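Long-range contacts in flavodoxin (Aquifex aeolicus, PDB 2ARK), which probably serves as a low-potential electron donor to a number of redox enzymes, with FMN as its redox cofactor: residues K6-Y11 with E48-A53; G55-S60 with C92-S97; R30-T35 with L157-A162. One frame throughout, in Å; residues are numbered along the deposited sequence.

In the fold
From the N terminus, strand 5-11 is the first sheet strand laid down, and contact 1 closes a loop on it when helix 47-52 comes to rest on one of its faces. Contact 3 opens at residues 30-35, between those two segments, so the two loops cross; it closes last, when helix 148-168 packs against the loop between helix 17-30 and strand 35-41. Contact 2, wholly within that long loop and after contact 1 has closed, pairs neighbouring strands 55-61 and 90-97. Strand 5-11 binds contact 1 to contact 2 through backbone bonds of Leu-8, while Leu-161 of the helix in contact 3 packs against Val-7 and Gly-55.

Contact 1 of 3, residues K6-Y11 with E48-A53; sequences KVLVIY and EDVLWA
Lys-6 lies across one face of the Trp-52 indole, and this is a contact of carbon on ring before it is one of charge. Its CB stands 3.7 Å from the centroid of the six-membered ring of Trp-52 and only 8° off the normal, a CH-pi contact. Its CG follows at 3.5 Å from Trp-52 CE2. Bends at the second and third torsions then carry the ammonium back over the indole, where Lys-6 NZ makes a long cation-pi contact, 5.0 Å from the centroid of the five-membered ring of Trp-52. Lysine suits the place because its methylenes can cover an aromatic surface while the chain is long enough to hold its charge over the same indole. Arg-38 makes a second cation-pi contact with Trp-52. The indole swings down to the strand because its CG is anti to the backbone N (chi1 172°), and at the ring edge, in its plane, Trp-52 CZ3 approaches Val-7 O at 3.4 Å.

Helix 47-52, which carries Trp-52, belongs to the beta-alpha-beta crossover from strand 35-41 to strand 55-61, which passes over strand 5-11 lying between them in the parallel sheet of the flavodoxin fold. The axes of segments 48-52 and 6-11 approach to 8.2 Å, their N-to-C directions 142° apart.

The apolar packing centres on Leu-8, whose branched end is pushed up under the last turn of the helix. Its CB meets Ala-53 CB at 3.7 Å, where a bare methyl allows the chain leaving the helix to drop close to the strand; its CD1 reaches Val-50 CG2 at 3.8 Å. Asp-49 offers Leu-8 its CB, crossing it at about a right angle, and keeps its carboxylate for other partners: OD1 forms a salt bridge with Arg-38 and OD2 accepts a hydrogen bond from Thr-46 N.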
loop_
_atom_site.group_PDB
_atom_site.type_symbol
_atom_site.label_atom_id
_atom_site.label_comp_id
_atom_site.label_asym_id
_atom_site.label_seq_id
_atom_site.Cartn_x
_atom_site.Cartn_y
_atom_site.Cartn_z
ATOM N N LYS A 6 0.776 -29.336 2.430
ATOM C CA LYS A 6 -0.637 -29.061 2.688
ATOM C C LYS A 6 -0.946 -27.622 2.249
ATOM O O LYS A 6 -0.412 -26.663 2.833
ATOM C CB LYS A 6 -0.942 -29.244 4.184
ATOM C CG LYS A 6 -1.073 -30.671 4.643
ATOM C CD LYS A 6 -0.288 -30.875 5.920
ATOM C CE LYS A 6 -1.131 -30.804 7.178
ATOM N NZ LYS A 6 -0.251 -30.655 8.371
ATOM N N VAL A 7 -1.766 -27.499 1.195
ATOM C CA VAL A 7 -2.143 -26.203 0.613
ATOM C C VAL A 7 -3.655 -25.910 0.740
ATOM O O VAL A 7 -4.506 -26.734 0.388
ATOM C CB VAL A 7 -1.642 -26.098 -0.863
ATOM C CG1 VAL A 7 -2.248 -24.910 -1.598
ATOM C CG2 VAL A 7 -0.130 -25.989 -0.901
ATOM N N LEU A 8 -3.981 -24.735 1.258
ATOM C CA LEU A 8 -5.372 -24.263 1.367
ATOM C C LEU A 8 -5.602 -23.190 0.331
ATOM O O LEU A 8 -4.900 -22.165 0.305
ATOM C CB LEU A 8 -5.641 -23.661 2.751
ATOM C CG LEU A 8 -7.023 -23.664 3.422
ATOM C CD1 LEU A 8 -7.198 -22.388 4.230
ATOM C CD2 LEU A 8 -8.296 -23.927 2.526
ATOM N N VAL A 9 -6.561 -23.424 -0.547
ATOM C CA VAL A 9 -7.017 -22.365 -1.431
ATOM C C VAL A 9 -8.370 -21.937 -0.889
ATOM O O VAL A 9 -9.309 -22.705 -0.901
ATOM C CB VAL A 9 -7.094 -22.800 -2.914
ATOM C CG1 VAL A 9 -7.487 -21.605 -3.825
ATOM C CG2 VAL A 9 -5.769 -23.380 -3.342
ATOM N N ILE A 10 -8.447 -20.712 -0.384
ATOM C CA ILE A 10 -9.687 -20.225 0.212
ATOM C C ILE A 10 -10.087 -18.964 -0.559
ATOM O O ILE A 10 -9.231 -18.149 -0.843
ATOM C CB ILE A 10 -9.497 -20.004 1.755
ATOM C CG1 ILE A 10 -10.793 -19.647 2.429
ATOM C CG2 ILE A 10 -8.391 -18.944 2.094
ATOM C CD1 ILE A 10 -10.520 -18.960 3.818
ATOM N N TYR A 11 -11.355 -18.820 -0.957
ATOM C CA TYR A 11 -11.760 -17.669 -1.823
ATOM C C TYR A 11 -13.149 -17.146 -1.446
ATOM O O TYR A 11 -13.993 -17.889 -0.947
ATOM C CB TYR A 11 -11.719 -18.040 -3.326
ATOM C CG TYR A 11 -12.742 -19.089 -3.644
ATOM C CD1 TYR A 11 -13.998 -18.741 -4.122
ATOM C CD2 TYR A 11 -12.493 -20.431 -3.370
ATOM C CE1 TYR A 11 -14.979 -19.715 -4.335
ATOM C CE2 TYR A 11 -13.445 -21.399 -3.602
ATOM C CZ TYR A 11 -14.679 -21.039 -4.087
ATOM O OH TYR A 11 -15.627 -22.006 -4.286
ATOM N N GLU A 48 -9.813 -24.706 11.398
ATOM C CA GLU A 48 -9.061 -25.968 11.316
ATOM C C GLU A 48 -8.388 -26.207 9.960
ATOM O O GLU A 48 -7.321 -26.816 9.897
ATOM C CB GLU A 48 -9.952 -27.175 11.676
ATOM C CG GLU A 48 -10.224 -27.353 13.177
ATOM C CD GLU A 48 -11.293 -26.394 13.725
ATOM O OE1 GLU A 48 -12.292 -26.132 13.018
ATOM O OE2 GLU A 48 -11.142 -25.911 14.872
ATOM N N ASP A 49 -9.018 -25.728 8.886
ATOM C CA ASP A 49 -8.420 -25.720 7.546
ATOM C C ASP A 49 -7.122 -24.975 7.528
ATOM O O ASP A 49 -6.187 -25.385 6.835
ATOM C CB ASP A 49 -9.353 -25.062 6.526
ATOM C CG ASP A 49 -10.565 -25.909 6.224
ATOM O OD1 ASP A 49 -10.379 -27.150 6.219
ATOM O OD2 ASP A 49 -11.681 -25.347 6.023
ATOM N N VAL A 50 -7.075 -23.878 8.288
ATOM C CA VAL A 50 -5.941 -22.962 8.280
ATOM C C VAL A 50 -4.824 -23.575 9.099
ATOM O O VAL A 50 -3.659 -23.588 8.680
ATOM C CB VAL A 50 -6.360 -21.518 8.770
ATOM C CG1 VAL A 50 -5.151 -20.641 9.049
ATOM C CG2 VAL A 50 -7.286 -20.850 7.733
ATOM N N LEU A 51 -5.193 -24.125 10.247
ATOM C CA LEU A 51 -4.278 -24.913 11.073
ATOM C C LEU A 51 -3.650 -26.099 10.328
ATOM O O LEU A 51 -2.499 -26.452 10.546
ATOM C CB LEU A 51 -5.022 -25.421 12.304
ATOM C CG LEU A 51 -5.329 -24.364 13.353
ATOM C CD1 LEU A 51 -6.406 -24.887 14.313
ATOM C CD2 LEU A 51 -4.035 -23.995 14.095
ATOM N N TRP A 52 -4.432 -26.719 9.458
ATOM C CA TRP A 52 -3.964 -27.812 8.632
ATOM C C TRP A 52 -2.956 -27.326 7.586
ATOM O O TRP A 52 -1.973 -28.007 7.336
ATOM C CB TRP A 52 -5.187 -28.482 7.999
ATOM C CG TRP A 52 -4.901 -29.510 6.983
ATOM C CD1 TRP A 52 -4.696 -30.850 7.206
ATOM C CD2 TRP A 52 -4.796 -29.310 5.558
ATOM N NE1 TRP A 52 -4.471 -31.490 6.005
ATOM C CE2 TRP A 52 -4.527 -30.572 4.980
ATOM C CE3 TRP A 52 -4.922 -28.187 4.713
ATOM C CZ2 TRP A 52 -4.370 -30.746 3.588
ATOM C CZ3 TRP A 52 -4.776 -28.363 3.334
ATOM C CH2 TRP A 52 -4.495 -29.629 2.787
ATOM N N ALA A 53 -3.170 -26.141 7.014
ATOM C CA ALA A 53 -2.386 -25.641 5.867
ATOM C C ALA A 53 -0.928 -25.287 6.165
ATOM O O ALA A 53 -0.623 -24.652 7.182
ATOM C CB ALA A 53 -3.078 -24.442 5.235
#

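Contact 2 of 3, residues G55-S60 with C92-S97; sequences GLAVGS and CAFSSS
Ser-60 O receives the hydroxyl of Ser-95, OG to O 2.8 Å, and Ser-95 CA lies close to the same oxygen in a CA-H...O contact. Ser-95 OG also bonds Thr-62 OG1; a small hydroxyl can thus fasten the end of one strand to the chain leaving the other. Behind it runs a ladder of parallel backbone bonds: Cys-92 N to Leu-56 O at 2.9 Å, then Val-58 N to Cys-92 O, Phe-94 N to Val-58 O and Ser-60 N to Phe-94 O, each 3.0 Å.

The Phe-94 ring folds back over the neighbouring strand because its CG sits between the backbone N and the carbonyl carbon (chi1 58°). Gly-59 CA lies 3.4 Å from the ring centroid of Phe-94, over its centre; having no side chain, glycine lets the ring lie flat on the backbone. At the ring edge Ala-57 CB touches Phe-94 CE1 at 3.7 Å, and Leu-157 and Met-21 of the helices on this side also pack on the phenyl group.

Strand 55-61, helix 69-78 and strand 90-97 form a classic beta-alpha-beta unit, central to the flavodoxin sheet, whose C-terminal edge is where flavodoxins bind FMN.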
loop_
_atom_site.group_PDB
_atom_site.type_symbol
_atom_site.label_atom_id
_atom_site.label_comp_id
_atom_site.label_asym_id
_atom_site.label_seq_id
_atom_site.Cartn_x
_atom_site.Cartn_y
_atom_site.Cartn_z
ATOM N N GLY A 55 0.673 -23.804 3.437
ATOM C CA GLY A 55 0.597 -22.673 2.547
ATOM C C GLY A 55 -0.849 -22.364 2.226
ATOM O O GLY A 55 -1.682 -23.272 2.178
ATOM N N LEU A 56 -1.132 -21.068 2.050
ATOM C CA LEU A 56 -2.471 -20.545 1.735
ATOM C C LEU A 56 -2.458 -19.652 0.501
ATOM O O LEU A 56 -1.587 -18.790 0.377
ATOM C CB LEU A 56 -3.014 -19.679 2.880
ATOM C CG LEU A 56 -3.321 -20.330 4.216
ATOM C CD1 LEU A 56 -2.004 -20.457 5.039
ATOM C CD2 LEU A 56 -4.354 -19.485 4.925
ATOM N N ALA A 57 -3.432 -19.842 -0.393
ATOM C CA ALA A 57 -3.741 -18.832 -1.404
ATOM C C ALA A 57 -5.097 -18.251 -1.046
ATOM O O ALA A 57 -6.046 -18.974 -0.812
ATOM C CB ALA A 57 -3.735 -19.437 -2.814
ATOM N N VAL A 58 -5.174 -16.937 -0.938
ATOM C CA VAL A 58 -6.404 -16.306 -0.497
ATOM C C VAL A 58 -6.876 -15.412 -1.631
ATOM O O VAL A 58 -6.146 -14.541 -2.054
ATOM C CB VAL A 58 -6.162 -15.474 0.808
ATOM C CG1 VAL A 58 -7.436 -14.700 1.212
ATOM C CG2 VAL A 58 -5.609 -16.353 1.959
ATOM N N GLY A 59 -8.075 -15.651 -2.151
ATOM C CA GLY A 59 -8.570 -14.881 -3.287
ATOM C C GLY A 59 -9.820 -14.120 -2.968
ATOM O O GLY A 59 -10.653 -14.563 -2.172
ATOM N N SER A 60 -9.955 -12.951 -3.567
ATOM C CA SER A 60 -11.137 -12.165 -3.355
ATOM C C SER A 60 -11.433 -11.399 -4.618
ATOM O O SER A 60 -10.496 -11.025 -5.335
ATOM C CB SER A 60 -10.876 -11.158 -2.245
ATOM O OG SER A 60 -11.983 -10.268 -2.039
ATOM N N CYS A 92 -0.061 -16.406 -0.218
ATOM C CA CYS A 92 -0.136 -15.471 -1.357
ATOM C C CYS A 92 -1.614 -15.106 -1.590
ATOM O O CYS A 92 -2.480 -15.568 -0.840
ATOM C CB CYS A 92 0.459 -16.115 -2.596
ATOM S SG CYS A 92 -0.327 -17.708 -3.025
ATOM N N ALA A 93 -1.880 -14.313 -2.636
ATOM C CA ALA A 93 -3.151 -13.618 -2.846
ATOM C C ALA A 93 -3.555 -13.747 -4.295
ATOM O O ALA A 93 -2.691 -13.918 -5.156
ATOM C CB ALA A 93 -3.008 -12.089 -2.466
ATOM N N PHE A 94 -4.847 -13.651 -4.589
ATOM C CA PHE A 94 -5.291 -13.482 -5.997
ATOM C C PHE A 94 -6.614 -12.734 -6.084
ATOM O O PHE A 94 -7.364 -12.677 -5.091
ATOM C CB PHE A 94 -5.320 -14.800 -6.765
ATOM C CG PHE A 94 -6.214 -15.870 -6.148
ATOM C CD1 PHE A 94 -5.738 -16.693 -5.107
ATOM C CD2 PHE A 94 -7.507 -16.110 -6.669
ATOM C CE1 PHE A 94 -6.549 -17.695 -4.560
ATOM C CE2 PHE A 94 -8.327 -17.127 -6.132
ATOM C CZ PHE A 94 -7.856 -17.909 -5.067
ATOM N N SER A 95 -6.909 -12.129 -7.229
ATOM C CA SER A 95 -8.059 -11.236 -7.285
ATOM C C SER A 95 -8.491 -10.951 -8.716
ATOM O O SER A 95 -7.653 -10.871 -9.646
ATOM C CB SER A 95 -7.731 -9.900 -6.584
ATOM O OG SER A 95 -8.876 -9.052 -6.471
ATOM N N SER A 96 -9.805 -10.802 -8.877
ATOM C CA SER A 96 -10.420 -10.516 -10.153
ATOM C C SER A 96 -11.078 -9.171 -9.939
ATOM O O SER A 96 -11.699 -8.956 -8.892
ATOM C CB SER A 96 -11.483 -11.580 -10.457
ATOM O OG SER A 96 -12.173 -11.311 -11.666
ATOM N N SER A 97 -10.932 -8.265 -10.906
ATOM C CA SER A 97 -11.579 -6.939 -10.869
ATOM C C SER A 97 -12.451 -6.751 -12.086
ATOM O O SER A 97 -12.488 -7.599 -12.942
ATOM C CB SER A 97 -10.534 -5.816 -10.793
ATOM O OG SER A 97 -9.589 -5.950 -11.848
#

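Contact 3 of 3, residues R30-T35 with L157-A162; sequences RSLEGT and LGRRLA
Ser-31 meets Arg-159 where the connection from helix 17-30 to strand 35-41, part of the first beta-alpha-beta unit of the flavodoxin fold, packs against helix 148-168. Three bonds, all weak, link the pair. Arg-159 NH2 points to Ser-31 O at 3.1 Å, near the guanidinium plane, and both Arg-159 NE and NH2 approach Ser-31 OG at 3.3 Å. The arginine chain kinks twice, at chi2 and chi3, which turns its guanidinium toward the loop. The serine hydroxyl has a stronger partner in Gly-28 O, in the last turn of helix 17-30, so the arginine meets an oxygen already held in place.

Leu-32 comes next and runs roughly perpendicular to the arginine chain, with CD2 above one guanidinium face, toward its rim. Its CB touches Ala-162 CB at 3.9 Å, and the same side chain also touches Glu-163 and Ala-166 farther along the helix. Here the chain reverses through a type II turn from Leu-32 to Thr-35. Gly-34 takes the third position with phi 76°, a backbone shape that glycine adopts readily.

Thr-35 closes the turn: its OG1 gives a hydrogen bond to Leu-32 O at 3.0 Å, supporting the weak backbone bond to the same oxygen. With OG1 anti to the carbonyl carbon (chi1 -55°), both its branches face Ala-162, whose small methyl lets the loop come near; Thr-35 CG2 lies 3.8 Å from Ala-162 CB. A water molecule links the two segments, donating to Thr-35 OG1 at 2.8 Å and to Ala-162 O at 2.7 Å.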
loop_
_atom_site.group_PDB
_atom_site.type_symbol
_atom_site.label_atom_id
_atom_site.label_comp_id
_atom_site.label_asym_id
_atom_site.label_seq_id
_atom_site.Cartn_x
_atom_site.Cartn_y
_atom_site.Cartn_z
ATOM N N ARG A 30 -1.813 -28.777 -7.096
ATOM C CA ARG A 30 -1.933 -30.223 -7.192
ATOM C C ARG A 30 -0.945 -30.776 -8.207
ATOM O O ARG A 30 -0.610 -31.958 -8.163
ATOM C CB ARG A 30 -3.366 -30.647 -7.552
ATOM C CG ARG A 30 -4.355 -30.517 -6.393
ATOM C CD ARG A 30 -5.646 -31.276 -6.679
ATOM N NE ARG A 30 -6.658 -30.382 -7.224
ATOM C CZ ARG A 30 -7.695 -29.906 -6.530
ATOM N NH1 ARG A 30 -8.542 -29.073 -7.131
ATOM N NH2 ARG A 30 -7.899 -30.262 -5.245
ATOM N N SER A 31 -0.459 -29.905 -9.097
ATOM C CA SER A 31 0.405 -30.332 -10.201
ATOM C C SER A 31 1.802 -30.711 -9.702
ATOM O O SER A 31 2.500 -31.483 -10.350
ATOM C CB SER A 31 0.445 -29.295 -11.333
ATOM O OG SER A 31 1.406 -28.266 -11.095
ATOM N N LEU A 32 2.192 -30.175 -8.543
ATOM C CA LEU A 32 3.432 -30.587 -7.882
ATOM C C LEU A 32 3.170 -31.868 -7.111
ATOM O O LEU A 32 2.511 -31.823 -6.077
ATOM C CB LEU A 32 3.897 -29.526 -6.880
ATOM C CG LEU A 32 5.398 -29.231 -6.649
ATOM C CD1 LEU A 32 5.699 -29.137 -5.156
ATOM C CD2 LEU A 32 6.368 -30.173 -7.355
ATOM N N GLU A 33 3.687 -32.994 -7.594
ATOM C CA GLU A 33 3.524 -34.278 -6.925
ATOM C C GLU A 33 3.775 -34.216 -5.413
ATOM O O GLU A 33 4.732 -33.586 -4.951
ATOM C CB GLU A 33 4.447 -35.314 -7.558
ATOM C CG GLU A 33 3.745 -36.331 -8.483
ATOM C CD GLU A 33 4.723 -37.004 -9.473
ATOM O OE1 GLU A 33 5.392 -36.274 -10.248
ATOM O OE2 GLU A 33 4.831 -38.266 -9.477
ATOM N N GLY A 34 2.903 -34.883 -4.656
ATOM C CA GLY A 34 3.027 -34.952 -3.199
ATOM C C GLY A 34 2.614 -33.667 -2.494
ATOM O O GLY A 34 3.081 -33.376 -1.387
ATOM N N THR A 35 1.764 -32.887 -3.157
ATOM C CA THR A 35 1.100 -31.760 -2.548
ATOM C C THR A 35 -0.377 -32.081 -2.454
ATOM O O THR A 35 -1.022 -32.498 -3.428
ATOM C CB THR A 35 1.290 -30.466 -3.356
ATOM O OG1 THR A 35 2.689 -30.221 -3.548
ATOM C CG2 THR A 35 0.639 -29.274 -2.643
ATOM N N LEU A 157 0.608 -19.431 -9.662
ATOM C CA LEU A 157 0.498 -19.092 -8.255
ATOM C C LEU A 157 0.474 -20.314 -7.344
ATOM O O LEU A 157 1.258 -20.400 -6.412
ATOM C CB LEU A 157 -0.723 -18.215 -8.001
ATOM C CG LEU A 157 -0.705 -17.622 -6.567
ATOM C CD1 LEU A 157 0.392 -16.490 -6.361
ATOM C CD2 LEU A 157 -2.072 -17.168 -6.179
ATOM N N GLY A 158 -0.434 -21.258 -7.625
ATOM C CA GLY A 158 -0.575 -22.468 -6.825
ATOM C C GLY A 158 0.655 -23.346 -6.896
ATOM O O GLY A 158 1.048 -23.944 -5.885
ATOM N N ARG A 159 1.238 -23.425 -8.096
ATOM C CA ARG A 159 2.515 -24.101 -8.384
ATOM C C ARG A 159 3.647 -23.580 -7.494
ATOM O O ARG A 159 4.344 -24.364 -6.855
ATOM C CB ARG A 159 2.921 -23.822 -9.837
ATOM C CG ARG A 159 3.612 -24.915 -10.604
ATOM C CD ARG A 159 4.636 -25.757 -9.861
ATOM N NE ARG A 159 4.318 -27.154 -10.093
ATOM C CZ ARG A 159 5.015 -28.043 -10.794
ATOM N NH1 ARG A 159 6.192 -27.780 -11.329
ATOM N NH2 ARG A 159 4.514 -29.245 -10.913
ATOM N N ARG A 160 3.845 -22.262 -7.506
ATOM C CA ARG A 160 4.892 -21.646 -6.711
ATOM C C ARG A 160 4.608 -21.783 -5.215
ATOM O O ARG A 160 5.522 -22.005 -4.425
ATOM C CB ARG A 160 5.130 -20.192 -7.139
ATOM C CG ARG A 160 6.436 -19.552 -6.604
ATOM C CD ARG A 160 7.751 -20.268 -6.977
ATOM N NE ARG A 160 7.753 -20.845 -8.327
ATOM C CZ ARG A 160 7.863 -20.147 -9.469
ATOM N NH1 ARG A 160 7.991 -18.821 -9.455
ATOM N NH2 ARG A 160 7.842 -20.789 -10.632
ATOM N N LEU A 161 3.337 -21.669 -4.829
ATOM C CA LEU A 161 2.929 -21.919 -3.446
ATOM C C LEU A 161 3.346 -23.314 -3.011
ATOM O O LEU A 161 3.956 -23.475 -1.951
ATOM C CB LEU A 161 1.423 -21.785 -3.307
ATOM C CG LEU A 161 0.781 -21.329 -1.993
ATOM C CD1 LEU A 161 -0.602 -21.916 -1.909
ATOM C CD2 LEU A 161 1.595 -21.584 -0.702
ATOM N N ALA A 162 3.047 -24.309 -3.842
ATOM C CA ALA A 162 3.320 -25.707 -3.516
ATOM C C ALA A 162 4.823 -25.954 -3.470
ATOM O O ALA A 162 5.317 -26.706 -2.623
ATOM C CB ALA A 162 2.662 -26.621 -4.522
HETATM O O HOH W 1 4.190 -28.911 -1.575
#